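Local coordinates for pumilio homolog 23 (Arabidopsis thaliana, PDB 5WZK), which binds RNA sequence-specifically, recognising an 18S rRNA sequence through pumilio repeats packed into a right-handed superhelix, and probably regulates translation and mRNA stability, at residues R52-A57 / A93-G98; F81-A86 / I122-H127; S108-L113 / L154-G159. All blocks are in the same frame, centred on the assembly; numbering follows the deposited sequence.

Interaction 1: residues R52-A57 / A93-G98; sequences REYEIA and AMDRSG. With nucleotides of chain B.
The ring of Tyr54 approaches the carboxylate of Asp95 through its hydroxyl, but Tyr54 OH stays 4.3 Å from Asp95 OD1, a proximity without a hydrogen bond; at the edge of the same ring, in its plane, lies OE2 of the neighbouring Glu55. The second flat group faces the RNA: over one face of the Arg96 guanidinium sits O3' of nucleotide G11 of chain B, 3.7 Å above the plane and displaced toward the rim. Arg96 CG sits between the backbone N and the carbonyl carbon (chi1 57°), and the chain then runs extended to NE, which lays the aliphatic part along the sugar, with Arg96 CD 3.6 Å from C4' of G11 of chain B. At the root of the residue, Arg96 O lies beside the same ribose.

Helix 53-58 belongs to the first pumilio repeat, and the loop 94-97 connects helices 89-93 and 98-110 of the second. The pair therefore spans a repeat-to-repeat joint of the PUF superhelix, with bound RNA beside the loop. Asp95 shapes that loop by accepting two amides on one oxygen. Gly98 N lies 2.9 Å from Asp95 OD2 in a nearly straight bond (169°), which Asp95 OD2 accepts with its anti lone pair; Ser97 N reaches the same Asp95 OD2 at 2.8 Å, more bent at 148° and from above the carboxylate plane. These capping bonds tie down amides at the approach to helix 98-110.

Backbone contact completes the joint. Ala57 and Gly98 have CA atoms 4.9 Å apart, and Gly98 CA offers a CA-H...O contact to Ala57 O at 3.2 Å. Gly98 N also lies near that carbonyl, but at too poor an angle to bond. Ala57 and Ser97 both touch helix 62-70, through Leu66 and Ser63 respectively.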
ATOM      1  N   ARG A  52      28.871  -8.404 -28.525  1.00 35.78           N
ATOM      2  CA  ARG A  52      28.855  -9.397 -27.465  1.00 40.45           C
ATOM      3  C   ARG A  52      28.077  -8.859 -26.280  1.00 38.73           C
ATOM      4  O   ARG A  52      28.468  -9.025 -25.118  1.00 38.57           O
ATOM      5  CB  ARG A  52      30.266  -9.818 -27.070  1.00 42.91           C
ATOM      6  CG  ARG A  52      31.279  -8.741 -27.254  1.00 42.88           C
ATOM      7  CD  ARG A  52      32.665  -9.268 -26.967  1.00 57.75           C
ATOM      8  NE  ARG A  52      33.582  -8.166 -26.709  1.00 65.20           N
ATOM      9  CZ  ARG A  52      34.734  -8.300 -26.071  1.00 71.94           C
ATOM     10  NH1 ARG A  52      35.094  -9.501 -25.629  1.00 78.68           N
ATOM     11  NH2 ARG A  52      35.512  -7.237 -25.869  1.00 71.86           N
ATOM     12  N   GLU A  53      26.958  -8.201 -26.576  1.00 34.86           N
ATOM     13  CA  GLU A  53      26.125  -7.646 -25.524  1.00 34.58           C
ATOM     14  C   GLU A  53      25.590  -8.740 -24.615  1.00 36.99           C
ATOM     15  O   GLU A  53      25.528  -8.563 -23.392  1.00 35.56           O
ATOM     16  CB  GLU A  53      24.982  -6.847 -26.135  1.00 35.57           C
ATOM     17  CG  GLU A  53      25.417  -5.599 -26.854  1.00 37.26           C
ATOM     18  CD  GLU A  53      25.834  -5.861 -28.281  1.00 45.78           C
ATOM     19  OE1 GLU A  53      25.999  -7.047 -28.644  1.00 40.29           O
ATOM     20  OE2 GLU A  53      25.994  -4.870 -29.036  1.00 52.68           O
ATOM     21  N   TYR A  54      25.205  -9.885 -25.186  1.00 39.00           N
ATOM     22  CA  TYR A  54      24.674 -10.946 -24.340  1.00 34.05           C
ATOM     23  C   TYR A  54      25.758 -11.475 -23.415  1.00 32.89           C
ATOM     24  O   TYR A  54      25.533 -11.628 -22.211  1.00 35.49           O
ATOM     25  CB  TYR A  54      24.066 -12.082 -25.177  1.00 34.88           C
ATOM     26  CG  TYR A  54      23.584 -13.201 -24.290  1.00 31.11           C
ATOM     27  CD1 TYR A  54      22.382 -13.100 -23.615  1.00 34.58           C
ATOM     28  CD2 TYR A  54      24.361 -14.332 -24.071  1.00 36.85           C
ATOM     29  CE1 TYR A  54      21.952 -14.102 -22.761  1.00 34.36           C
ATOM     30  CE2 TYR A  54      23.938 -15.352 -23.212  1.00 28.96           C
ATOM     31  CZ  TYR A  54      22.734 -15.228 -22.559  1.00 33.66           C
ATOM     32  OH  TYR A  54      22.290 -16.218 -21.702  1.00 28.68           O
ATOM     33  N   GLU A  55      26.950 -11.735 -23.956  1.00 36.85           N
ATOM     34  CA  GLU A  55      28.029 -12.299 -23.150  1.00 35.23           C
ATOM     35  C   GLU A  55      28.395 -11.376 -21.999  1.00 38.62           C
ATOM     36  O   GLU A  55      28.597 -11.827 -20.863  1.00 38.86           O
ATOM     37  CB  GLU A  55      29.256 -12.567 -24.016  1.00 37.08           C
ATOM     38  CG  GLU A  55      29.077 -13.660 -25.057  1.00 52.94           C
ATOM     39  CD  GLU A  55      27.989 -13.354 -26.081  1.00 56.89           C
ATOM     40  OE1 GLU A  55      27.859 -12.172 -26.471  1.00 49.98           O
ATOM     41  OE2 GLU A  55      27.248 -14.293 -26.474  1.00 58.67           O
ATOM     42  N   ILE A  56      28.462 -10.075 -22.261  1.00 31.13           N
ATOM     43  CA  ILE A  56      28.969  -9.178 -21.236  1.00 28.95           C
ATOM     44  C   ILE A  56      27.885  -8.865 -20.217  1.00 35.62           C
ATOM     45  O   ILE A  56      28.121  -8.940 -19.004  1.00 35.66           O
ATOM     46  CB  ILE A  56      29.567  -7.925 -21.906  1.00 32.27           C
ATOM     47  CG1 ILE A  56      30.894  -8.306 -22.578  1.00 33.31           C
ATOM     48  CG2 ILE A  56      29.792  -6.806 -20.915  1.00 24.93           C
ATOM     49  CD1 ILE A  56      31.326  -7.368 -23.631  1.00 41.60           C
ATOM     50  N   ALA A  57      26.662  -8.589 -20.679  1.00 33.99           N
ATOM     51  CA  ALA A  57      25.589  -8.258 -19.750  1.00 28.08           C
ATOM     52  C   ALA A  57      25.226  -9.420 -18.823  1.00 29.25           C
ATOM     53  O   ALA A  57      24.660  -9.192 -17.748  1.00 28.44           O
ATOM     54  CB  ALA A  57      24.361  -7.785 -20.531  1.00 23.69           C
ATOM     55  N   ALA A  93      17.279  -9.824 -20.460  1.00 27.82           N
ATOM     56  CA  ALA A  93      16.345  -9.482 -19.401  1.00 25.45           C
ATOM     57  C   ALA A  93      15.931 -10.702 -18.582  1.00 28.98           C
ATOM     58  O   ALA A  93      15.496 -10.556 -17.437  1.00 27.74           O
ATOM     59  CB  ALA A  93      15.121  -8.801 -20.006  1.00 22.82           C
ATOM     60  N   MET A  94      16.019 -11.903 -19.145  1.00 25.23           N
ATOM     61  CA  MET A  94      15.608 -13.100 -18.414  1.00 28.70           C
ATOM     62  C   MET A  94      16.757 -13.759 -17.662  1.00 31.74           C
ATOM     63  O   MET A  94      16.563 -14.817 -17.050  1.00 34.44           O
ATOM     64  CB  MET A  94      14.959 -14.113 -19.358  1.00 27.04           C
ATOM     65  CG  MET A  94      13.597 -13.657 -19.865  1.00 35.27           C
ATOM     66  SD  MET A  94      12.969 -14.656 -21.222  1.00 28.61           S
ATOM     67  CE  MET A  94      12.774 -16.245 -20.422  1.00 20.76           C
ATOM     68  N   ASP A  95      17.933 -13.147 -17.675  1.00 26.80           N
ATOM     69  CA  ASP A  95      19.104 -13.667 -16.999  1.00 24.43           C
ATOM     70  C   ASP A  95      19.238 -13.037 -15.622  1.00 29.58           C
ATOM     71  O   ASP A  95      18.993 -11.839 -15.442  1.00 32.51           O
ATOM     72  CB  ASP A  95      20.347 -13.378 -17.839  1.00 28.57           C
ATOM     73  CG  ASP A  95      21.595 -13.944 -17.236  1.00 31.16           C
ATOM     74  OD1 ASP A  95      21.896 -15.119 -17.545  1.00 34.73           O
ATOM     75  OD2 ASP A  95      22.260 -13.213 -16.462  1.00 26.24           O
ATOM     76  N   ARG A  96      19.659 -13.841 -14.653  1.00 27.36           N
ATOM     77  CA  ARG A  96      19.666 -13.344 -13.285  1.00 29.89           C
ATOM     78  C   ARG A  96      20.634 -12.197 -13.079  1.00 29.78           C
ATOM     79  O   ARG A  96      20.473 -11.438 -12.118  1.00 39.96           O
ATOM     80  CB  ARG A  96      19.993 -14.459 -12.306  1.00 38.52           C
ATOM     81  CG  ARG A  96      21.295 -15.162 -12.530  1.00 45.14           C
ATOM     82  CD  ARG A  96      21.528 -16.017 -11.320  1.00 54.45           C
ATOM     83  NE  ARG A  96      22.682 -16.889 -11.445  1.00 69.72           N
ATOM     84  CZ  ARG A  96      23.016 -17.778 -10.518  1.00 80.12           C
ATOM     85  NH1 ARG A  96      22.276 -17.890  -9.417  1.00 62.48           N
ATOM     86  NH2 ARG A  96      24.085 -18.551 -10.692  1.00 94.53           N
ATOM     87  N   SER A  97      21.635 -12.052 -13.939  1.00 29.34           N
ATOM     88  CA  SER A  97      22.490 -10.874 -13.900  1.00 27.69           C
ATOM     89  C   SER A  97      22.130  -9.862 -14.978  1.00 31.28           C
ATOM     90  O   SER A  97      22.052  -8.661 -14.694  1.00 30.39           O
ATOM     91  CB  SER A  97      23.961 -11.275 -14.031  1.00 25.93           C
ATOM     92  OG  SER A  97      24.443 -11.873 -12.834  1.00 40.47           O
ATOM     93  N   GLY A  98      21.867 -10.326 -16.203  1.00 29.63           N
ATOM     94  CA  GLY A  98      21.495  -9.410 -17.271  1.00 31.57           C
ATOM     95  C   GLY A  98      20.280  -8.557 -16.956  1.00 34.68           C
ATOM     96  O   GLY A  98      20.190  -7.407 -17.405  1.00 34.14           O
TER
ATOM     97  P     G B  11      18.639 -14.829  -7.357  1.00 35.97           P
ATOM     98  OP1   G B  11      17.966 -15.839  -8.206  1.00 34.81           O
ATOM     99  OP2   G B  11      18.915 -15.063  -5.914  1.00 53.12           O
ATOM    100  O5'   G B  11      20.022 -14.657  -8.093  1.00 39.17           O
ATOM    101  C5'   G B  11      20.979 -13.700  -7.685  1.00 37.01           C
ATOM    102  C4'   G B  11      21.949 -13.492  -8.813  1.00 46.01           C
ATOM    103  O4'   G B  11      21.718 -12.176  -9.367  1.00 42.06           O
ATOM    104  C3'   G B  11      23.421 -13.544  -8.438  1.00 45.31           C
ATOM    105  O3'   G B  11      24.171 -13.979  -9.578  1.00 42.14           O
ATOM    106  C2'   G B  11      23.721 -12.085  -8.147  1.00 38.00           C
ATOM    107  O2'   G B  11      25.086 -11.736  -8.245  1.00 46.86           O
ATOM    108  C1'   G B  11      22.870 -11.389  -9.213  1.00 32.72           C
ATOM    109  N9    G B  11      22.418 -10.062  -8.827  1.00 28.53           N
ATOM    110  C8    G B  11      21.586  -9.744  -7.783  1.00 25.09           C
ATOM    111  N7    G B  11      21.375  -8.455  -7.701  1.00 31.88           N
ATOM    112  C5    G B  11      22.112  -7.912  -8.755  1.00 30.61           C
ATOM    113  C6    G B  11      22.297  -6.571  -9.167  1.00 25.21           C
ATOM    114  O6    G B  11      21.817  -5.551  -8.679  1.00 39.12           O
ATOM    115  N1    G B  11      23.134  -6.475 -10.274  1.00 24.49           N
ATOM    116  C2    G B  11      23.731  -7.539 -10.915  1.00 27.97           C
ATOM    117  N2    G B  11      24.494  -7.237 -11.976  1.00 26.19           N
ATOM    118  N3    G B  11      23.582  -8.806 -10.544  1.00 26.38           N
ATOM    119  C4    G B  11      22.767  -8.903  -9.464  1.00 31.68           C
TER

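Interaction 2: residues F81-A86 / I122-H127; sequences FIRNSA and IEEALH
Ile82 packs against Ala125 where helix 75-85 lies beside helix 119-134, a helix-to-helix contact in the N-terminal part of the pumilio superhelix. The CA atoms of this pair are the nearest between the two segments, at 6.2 Å.

The apolar component uses both branches of the isoleucine. Ile82 CD1 lies 4.0 Å from Ala125 CB. With CG2 anti to the backbone N and CG1 beside it (chi1 -63°), the other branch also faces the opposite helix, and Ile82 CG2 lies 4.1 Å from the same Ala125 CB.

A polar atom is approached as well, Ile82 CG2 being 3.7 Å from Ala125 O. That carbonyl has a polar partner on its own helix, Ser128 OG, and Ser128 and Ile129 continue the surface on which Ile82 rests.

The charged component is looser and exposed. Arg83 and Glu124 have side chains that pass at a slant, their guanidinium and carboxylate planes 74° apart. Arg83 NH1 remains 4.7 Å from Glu124 OE1, so the opposite charges may attract without forming a salt bridge. The glutamate is extended beyond CG, whereas the arginine bends at chi3, and the closest approach is from the methylene Arg83 CD to the carboxylate oxygen Glu124 OE1, 3.9 Å.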
ATOM      1  N   PHE A  81      23.510   1.548 -27.337  1.00 46.60           N
ATOM      2  CA  PHE A  81      23.594   0.253 -26.677  1.00 42.56           C
ATOM      3  C   PHE A  81      22.264  -0.483 -26.763  1.00 52.75           C
ATOM      4  O   PHE A  81      22.215  -1.675 -27.101  1.00 45.41           O
ATOM      5  CB  PHE A  81      24.026   0.422 -25.220  1.00 39.11           C
ATOM      6  CG  PHE A  81      24.018  -0.857 -24.460  1.00 43.96           C
ATOM      7  CD1 PHE A  81      25.007  -1.803 -24.672  1.00 39.82           C
ATOM      8  CD2 PHE A  81      22.996  -1.142 -23.568  1.00 42.61           C
ATOM      9  CE1 PHE A  81      24.980  -3.012 -23.996  1.00 39.23           C
ATOM     10  CE2 PHE A  81      22.968  -2.345 -22.890  1.00 41.37           C
ATOM     11  CZ  PHE A  81      23.963  -3.281 -23.103  1.00 37.20           C
ATOM     12  N   ILE A  82      21.168   0.229 -26.475  1.00 47.87           N
ATOM     13  CA  ILE A  82      19.837  -0.345 -26.623  1.00 40.32           C
ATOM     14  C   ILE A  82      19.597  -0.790 -28.058  1.00 44.55           C
ATOM     15  O   ILE A  82      19.077  -1.882 -28.305  1.00 45.02           O
ATOM     16  CB  ILE A  82      18.781   0.666 -26.168  1.00 40.06           C
ATOM     17  CG1 ILE A  82      18.979   0.972 -24.684  1.00 39.72           C
ATOM     18  CG2 ILE A  82      17.399   0.140 -26.481  1.00 37.52           C
ATOM     19  CD1 ILE A  82      17.993   1.990 -24.132  1.00 38.60           C
ATOM     20  N   ARG A  83      19.976   0.046 -29.025  1.00 52.18           N
ATOM     21  CA  ARG A  83      19.779  -0.310 -30.425  1.00 51.81           C
ATOM     22  C   ARG A  83      20.569  -1.555 -30.801  1.00 48.36           C
ATOM     23  O   ARG A  83      20.092  -2.382 -31.584  1.00 51.60           O
ATOM     24  CB  ARG A  83      20.174   0.850 -31.336  1.00 61.12           C
ATOM     25  CG  ARG A  83      19.008   1.685 -31.878  1.00 69.22           C
ATOM     26  CD  ARG A  83      19.442   2.393 -33.182  1.00 73.85           C
ATOM     27  NE  ARG A  83      20.889   2.296 -33.407  1.00 58.72           N
ATOM     28  CZ  ARG A  83      21.763   3.269 -33.139  1.00 69.98           C
ATOM     29  NH1 ARG A  83      21.338   4.430 -32.640  1.00 68.42           N
ATOM     30  NH2 ARG A  83      23.063   3.086 -33.370  1.00 67.21           N
ATOM     31  N   ASN A  84      21.779  -1.712 -30.261  1.00 46.97           N
ATOM     32  CA  ASN A  84      22.611  -2.822 -30.707  1.00 41.98           C
ATOM     33  C   ASN A  84      22.282  -4.106 -29.980  1.00 47.24           C
ATOM     34  O   ASN A  84      22.498  -5.191 -30.525  1.00 58.47           O
ATOM     35  CB  ASN A  84      24.087  -2.502 -30.522  1.00 52.92           C
ATOM     36  CG  ASN A  84      24.637  -1.638 -31.631  1.00 55.40           C
ATOM     37  OD1 ASN A  84      25.363  -2.120 -32.501  1.00 59.27           O
ATOM     38  ND2 ASN A  84      24.292  -0.354 -31.611  1.00 51.15           N
ATOM     39  N   SER A  85      21.765  -4.008 -28.760  1.00 48.98           N
ATOM     40  CA  SER A  85      21.432  -5.183 -27.967  1.00 43.07           C
ATOM     41  C   SER A  85      19.987  -5.646 -28.149  1.00 40.98           C
ATOM     42  O   SER A  85      19.613  -6.688 -27.607  1.00 37.65           O
ATOM     43  CB  SER A  85      21.695  -4.890 -26.494  1.00 32.41           C
ATOM     44  OG  SER A  85      20.755  -3.939 -26.047  1.00 41.51           O
ATOM     45  N   ALA A  86      19.183  -4.923 -28.929  1.00 45.72           N
ATOM     46  CA  ALA A  86      17.749  -5.190 -28.966  1.00 42.84           C
ATOM     47  C   ALA A  86      17.433  -6.624 -29.402  1.00 35.90           C
ATOM     48  O   ALA A  86      16.534  -7.256 -28.840  1.00 34.62           O
ATOM     49  CB  ALA A  86      17.057  -4.168 -29.871  1.00 31.88           C
ATOM     50  N   ILE A 122      14.494   8.656 -27.207  1.00 34.34           N
ATOM     51  CA  ILE A 122      13.961   7.690 -26.247  1.00 37.10           C
ATOM     52  C   ILE A 122      12.915   6.795 -26.906  1.00 43.06           C
ATOM     53  O   ILE A 122      12.942   5.565 -26.768  1.00 38.93           O
ATOM     54  CB  ILE A 122      13.356   8.420 -25.036  1.00 45.17           C
ATOM     55  CG1 ILE A 122      14.383   9.316 -24.347  1.00 49.35           C
ATOM     56  CG2 ILE A 122      12.774   7.418 -24.049  1.00 46.08           C
ATOM     57  CD1 ILE A 122      13.779  10.157 -23.210  1.00 42.62           C
ATOM     58  N   GLU A 123      11.954   7.408 -27.606  1.00 39.55           N
ATOM     59  CA  GLU A 123      10.864   6.657 -28.215  1.00 34.76           C
ATOM     60  C   GLU A 123      11.389   5.586 -29.156  1.00 35.93           C
ATOM     61  O   GLU A 123      10.900   4.453 -29.151  1.00 40.87           O
ATOM     62  CB  GLU A 123       9.930   7.604 -28.954  1.00 46.63           C
ATOM     63  CG  GLU A 123       8.589   7.016 -29.346  1.00 44.84           C
ATOM     64  CD  GLU A 123       8.075   7.595 -30.639  1.00 56.26           C
ATOM     65  OE1 GLU A 123       8.916   7.898 -31.520  1.00 62.55           O
ATOM     66  OE2 GLU A 123       6.843   7.747 -30.775  1.00 60.80           O
ATOM     67  N   GLU A 124      12.395   5.917 -29.959  1.00 35.95           N
ATOM     68  CA  GLU A 124      13.005   4.912 -30.823  1.00 41.73           C
ATOM     69  C   GLU A 124      13.665   3.800 -30.005  1.00 37.94           C
ATOM     70  O   GLU A 124      13.609   2.619 -30.377  1.00 32.22           O
ATOM     71  CB  GLU A 124      14.019   5.587 -31.747  1.00 47.28           C
ATOM     72  CG  GLU A 124      14.451   4.770 -32.956  1.00 50.99           C
ATOM     73  CD  GLU A 124      15.580   5.460 -33.722  1.00 81.25           C
ATOM     74  OE1 GLU A 124      16.758   5.275 -33.327  1.00 82.36           O
ATOM     75  OE2 GLU A 124      15.286   6.204 -34.696  1.00 72.78           O
ATOM     76  N   ALA A 125      14.297   4.154 -28.886  1.00 37.68           N
ATOM     77  CA  ALA A 125      14.898   3.135 -28.035  1.00 30.54           C
ATOM     78  C   ALA A 125      13.827   2.219 -27.471  1.00 34.55           C
ATOM     79  O   ALA A 125      13.938   0.986 -27.557  1.00 36.20           O
ATOM     80  CB  ALA A 125      15.698   3.792 -26.913  1.00 32.06           C
ATOM     81  N   LEU A 126      12.762   2.815 -26.923  1.00 30.72           N
ATOM     82  CA  LEU A 126      11.628   2.037 -26.433  1.00 31.28           C
ATOM     83  C   LEU A 126      11.015   1.187 -27.540  1.00 36.80           C
ATOM     84  O   LEU A 126      10.583   0.053 -27.298  1.00 38.98           O
ATOM     85  CB  LEU A 126      10.583   2.972 -25.836  1.00 28.11           C
ATOM     86  CG  LEU A 126      11.124   3.682 -24.603  1.00 34.75           C
ATOM     87  CD1 LEU A 126      10.105   4.567 -23.934  1.00 26.93           C
ATOM     88  CD2 LEU A 126      11.626   2.627 -23.653  1.00 35.41           C
ATOM     89  N   HIS A 127      10.972   1.705 -28.763  1.00 34.17           N
ATOM     90  CA  HIS A 127      10.355   0.930 -29.824  1.00 35.66           C
ATOM     91  C   HIS A 127      11.170  -0.318 -30.124  1.00 36.11           C
ATOM     92  O   HIS A 127      10.615  -1.416 -30.248  1.00 30.65           O
ATOM     93  CB  HIS A 127      10.181   1.780 -31.081  1.00 43.50           C
ATOM     94  CG  HIS A 127       9.440   1.076 -32.178  1.00 42.48           C
ATOM     95  ND1 HIS A 127       8.075   0.875 -32.146  1.00 47.21           N
ATOM     96  CD2 HIS A 127       9.876   0.506 -33.325  1.00 37.29           C
ATOM     97  CE1 HIS A 127       7.703   0.218 -33.230  1.00 43.31           C
ATOM     98  NE2 HIS A 127       8.777  -0.021 -33.960  1.00 47.04           N
TER

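Interaction 3: residues S108-L113 / L154-G159; sequences SLATHL and LCLCKG
Leu156 holds its CG anti to the backbone N (chi1 -179°), which carries CG across toward Leu109 and Ala110, and a chi2 of 58° then spreads CD1 and CD2 between them. Leu109 adopts a different first torsion, with CG beside its own backbone N and anti to the carbonyl carbon (chi1 -66°). The two leucine side chains cross at about a right angle.

The fork of Leu156 divides its partners. Leu156 CD1 goes to the alanine, 3.7 Å from Ala110 CB and 3.8 Å from Ala110 CA; Leu156 CD2 goes to the leucine, 4.0 Å from Leu109 CD1 and 4.2 Å from Leu109 CB. These separations are those of ordinary van der Waals packing. Ala110 lies at the exposed border, whereas Leu109 and Leu156 are buried.

The contact joins the C-terminal part of helix 98-110, in the second pumilio repeat, to the end of helix 146-158, in the third, so it belongs to the repeat-to-repeat packing that builds the superhelix. Leu126 of helix 119-134 touches Leu109 and Leu156 alike, while Leu78 and Ile82 of helix 75-85 also pack on Leu109.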
ATOM      1  N   SER A 108      18.326   4.534 -16.901  1.00 36.94           N
ATOM      2  CA  SER A 108      19.132   5.564 -17.532  1.00 39.31           C
ATOM      3  C   SER A 108      18.275   6.447 -18.428  1.00 43.70           C
ATOM      4  O   SER A 108      18.230   7.662 -18.241  1.00 47.86           O
ATOM      5  CB  SER A 108      20.272   4.912 -18.313  1.00 43.04           C
ATOM      6  OG  SER A 108      21.352   5.801 -18.473  1.00 52.04           O
ATOM      7  N   LEU A 109      17.583   5.846 -19.407  1.00 48.40           N
ATOM      8  CA  LEU A 109      16.611   6.593 -20.205  1.00 36.40           C
ATOM      9  C   LEU A 109      15.699   7.419 -19.313  1.00 42.86           C
ATOM     10  O   LEU A 109      15.459   8.600 -19.575  1.00 47.42           O
ATOM     11  CB  LEU A 109      15.766   5.651 -21.050  1.00 37.26           C
ATOM     12  CG  LEU A 109      16.347   4.825 -22.186  1.00 41.81           C
ATOM     13  CD1 LEU A 109      15.306   3.795 -22.668  1.00 38.75           C
ATOM     14  CD2 LEU A 109      16.734   5.738 -23.308  1.00 46.35           C
ATOM     15  N   ALA A 110      15.191   6.816 -18.236  1.00 35.52           N
ATOM     16  CA  ALA A 110      14.254   7.535 -17.379  1.00 46.86           C
ATOM     17  C   ALA A 110      14.837   8.854 -16.857  1.00 51.99           C
ATOM     18  O   ALA A 110      14.084   9.789 -16.551  1.00 55.54           O
ATOM     19  CB  ALA A 110      13.808   6.640 -16.220  1.00 34.06           C
ATOM     20  N   THR A 111      16.167   8.967 -16.766  1.00 45.71           N
ATOM     21  CA  THR A 111      16.745  10.210 -16.266  1.00 48.22           C
ATOM     22  C   THR A 111      16.652  11.347 -17.286  1.00 58.17           C
ATOM     23  O   THR A 111      16.813  12.512 -16.903  1.00 58.44           O
ATOM     24  CB  THR A 111      18.209  10.013 -15.828  1.00 42.96           C
ATOM     25  OG1 THR A 111      19.027   9.680 -16.954  1.00 48.76           O
ATOM     26  CG2 THR A 111      18.340   8.937 -14.779  1.00 30.26           C
ATOM     27  N   HIS A 112      16.372  11.051 -18.561  1.00 53.73           N
ATOM     28  CA  HIS A 112      16.174  12.081 -19.578  1.00 57.43           C
ATOM     29  C   HIS A 112      14.699  12.374 -19.888  1.00 59.80           C
ATOM     30  O   HIS A 112      14.416  13.106 -20.839  1.00 57.28           O
ATOM     31  CB  HIS A 112      16.886  11.695 -20.874  1.00 38.76           C
ATOM     32  CG  HIS A 112      18.316  11.306 -20.690  1.00 50.71           C
ATOM     33  ND1 HIS A 112      18.694  10.105 -20.129  1.00 54.66           N
ATOM     34  CD2 HIS A 112      19.465  11.940 -21.026  1.00 63.80           C
ATOM     35  CE1 HIS A 112      20.014  10.017 -20.124  1.00 61.77           C
ATOM     36  NE2 HIS A 112      20.506  11.119 -20.662  1.00 67.30           N
ATOM     37  N   LEU A 113      13.756  11.818 -19.126  1.00 62.25           N
ATOM     38  CA  LEU A 113      12.342  12.087 -19.388  1.00 71.27           C
ATOM     39  C   LEU A 113      12.022  13.575 -19.233  1.00 81.50           C
ATOM     40  O   LEU A 113      11.361  14.173 -20.092  1.00 83.19           O
ATOM     41  CB  LEU A 113      11.459  11.240 -18.462  1.00 64.58           C
ATOM     42  N   LEU A 154       7.102  -1.026 -18.632  1.00 30.41           N
ATOM     43  CA  LEU A 154       5.751  -0.483 -18.663  1.00 22.98           C
ATOM     44  C   LEU A 154       5.684   0.867 -17.958  1.00 30.76           C
ATOM     45  O   LEU A 154       5.049   1.807 -18.453  1.00 32.28           O
ATOM     46  CB  LEU A 154       4.778  -1.461 -18.017  1.00 20.90           C
ATOM     47  CG  LEU A 154       4.408  -2.755 -18.725  1.00 26.02           C
ATOM     48  CD1 LEU A 154       3.696  -3.668 -17.737  1.00 22.77           C
ATOM     49  CD2 LEU A 154       3.519  -2.473 -19.945  1.00 26.30           C
ATOM     50  N   CYS A 155       6.331   0.989 -16.798  1.00 28.55           N
ATOM     51  CA  CYS A 155       6.277   2.264 -16.096  1.00 25.48           C
ATOM     52  C   CYS A 155       6.990   3.343 -16.890  1.00 32.15           C
ATOM     53  O   CYS A 155       6.539   4.492 -16.935  1.00 40.04           O
ATOM     54  CB  CYS A 155       6.882   2.135 -14.708  1.00 20.11           C
ATOM     55  SG  CYS A 155       5.937   1.074 -13.622  1.00 26.71           S
ATOM     56  N   LEU A 156       8.096   2.986 -17.537  1.00 31.38           N
ATOM     57  CA  LEU A 156       8.833   3.970 -18.307  1.00 31.32           C
ATOM     58  C   LEU A 156       7.988   4.513 -19.447  1.00 33.33           C
ATOM     59  O   LEU A 156       7.986   5.721 -19.693  1.00 40.85           O
ATOM     60  CB  LEU A 156      10.130   3.363 -18.834  1.00 36.70           C
ATOM     61  CG  LEU A 156      10.995   4.325 -19.652  1.00 35.07           C
ATOM     62  CD1 LEU A 156      11.365   5.545 -18.821  1.00 25.34           C
ATOM     63  CD2 LEU A 156      12.236   3.607 -20.153  1.00 31.34           C
ATOM     64  N   CYS A 157       7.253   3.642 -20.149  1.00 36.33           N
ATOM     65  CA  CYS A 157       6.400   4.106 -21.245  1.00 34.65           C
ATOM     66  C   CYS A 157       5.320   5.051 -20.742  1.00 43.11           C
ATOM     67  O   CYS A 157       5.039   6.074 -21.373  1.00 50.19           O
ATOM     68  CB  CYS A 157       5.754   2.931 -21.965  1.00 27.00           C
ATOM     69  SG  CYS A 157       6.913   1.810 -22.705  1.00 29.39           S
ATOM     70  N   LYS A 158       4.695   4.722 -19.614  1.00 37.98           N
ATOM     71  CA  LYS A 158       3.675   5.604 -19.075  1.00 38.31           C
ATOM     72  C   LYS A 158       4.277   6.933 -18.667  1.00 47.64           C
ATOM     73  O   LYS A 158       3.634   7.977 -18.812  1.00 58.63           O
ATOM     74  CB  LYS A 158       2.984   4.933 -17.894  1.00 37.39           C
ATOM     75  CG  LYS A 158       1.556   5.361 -17.710  1.00 34.67           C
ATOM     76  CD  LYS A 158       1.455   6.508 -16.754  1.00 39.34           C
ATOM     77  CE  LYS A 158       0.032   6.680 -16.296  1.00 39.28           C
ATOM     78  NZ  LYS A 158      -0.900   6.657 -17.454  1.00 31.48           N
ATOM     79  N   GLY A 159       5.513   6.910 -18.171  1.00 51.99           N
ATOM     80  CA  GLY A 159       6.302   8.064 -17.786  1.00 56.00           C
ATOM     81  C   GLY A 159       5.612   8.916 -16.740  1.00 63.09           C
ATOM     82  O   GLY A 159       4.894   8.424 -15.857  1.00 69.20           O
TER

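Interaction 1 is mainly buried, dominated by backbone and polar groups, and it alone includes nucleotide contacts; interactions 2 and 3 lie about 12 and 11 Å from the RNA at their nearest atoms. Interaction 3 is apolar and buried apart from the exposed Ala110, whereas interaction 2 adds an exposed charged pair to its buried hydrocarbon centre. Helix 98-110 supplies Gly98 at its start to interaction 1 and Leu109 and Ala110 near its other end to interaction 3. Interactions 2 and 3 share one core: Ile82 CD1 meets Leu109 CD1 at 3.6 Å, and Leu126 CD2 meets Leu156 CD2 at 3.7 Å. Interaction 1 joins interaction 2 through Glu53, which packs on Phe81, Asn84 and Ser85.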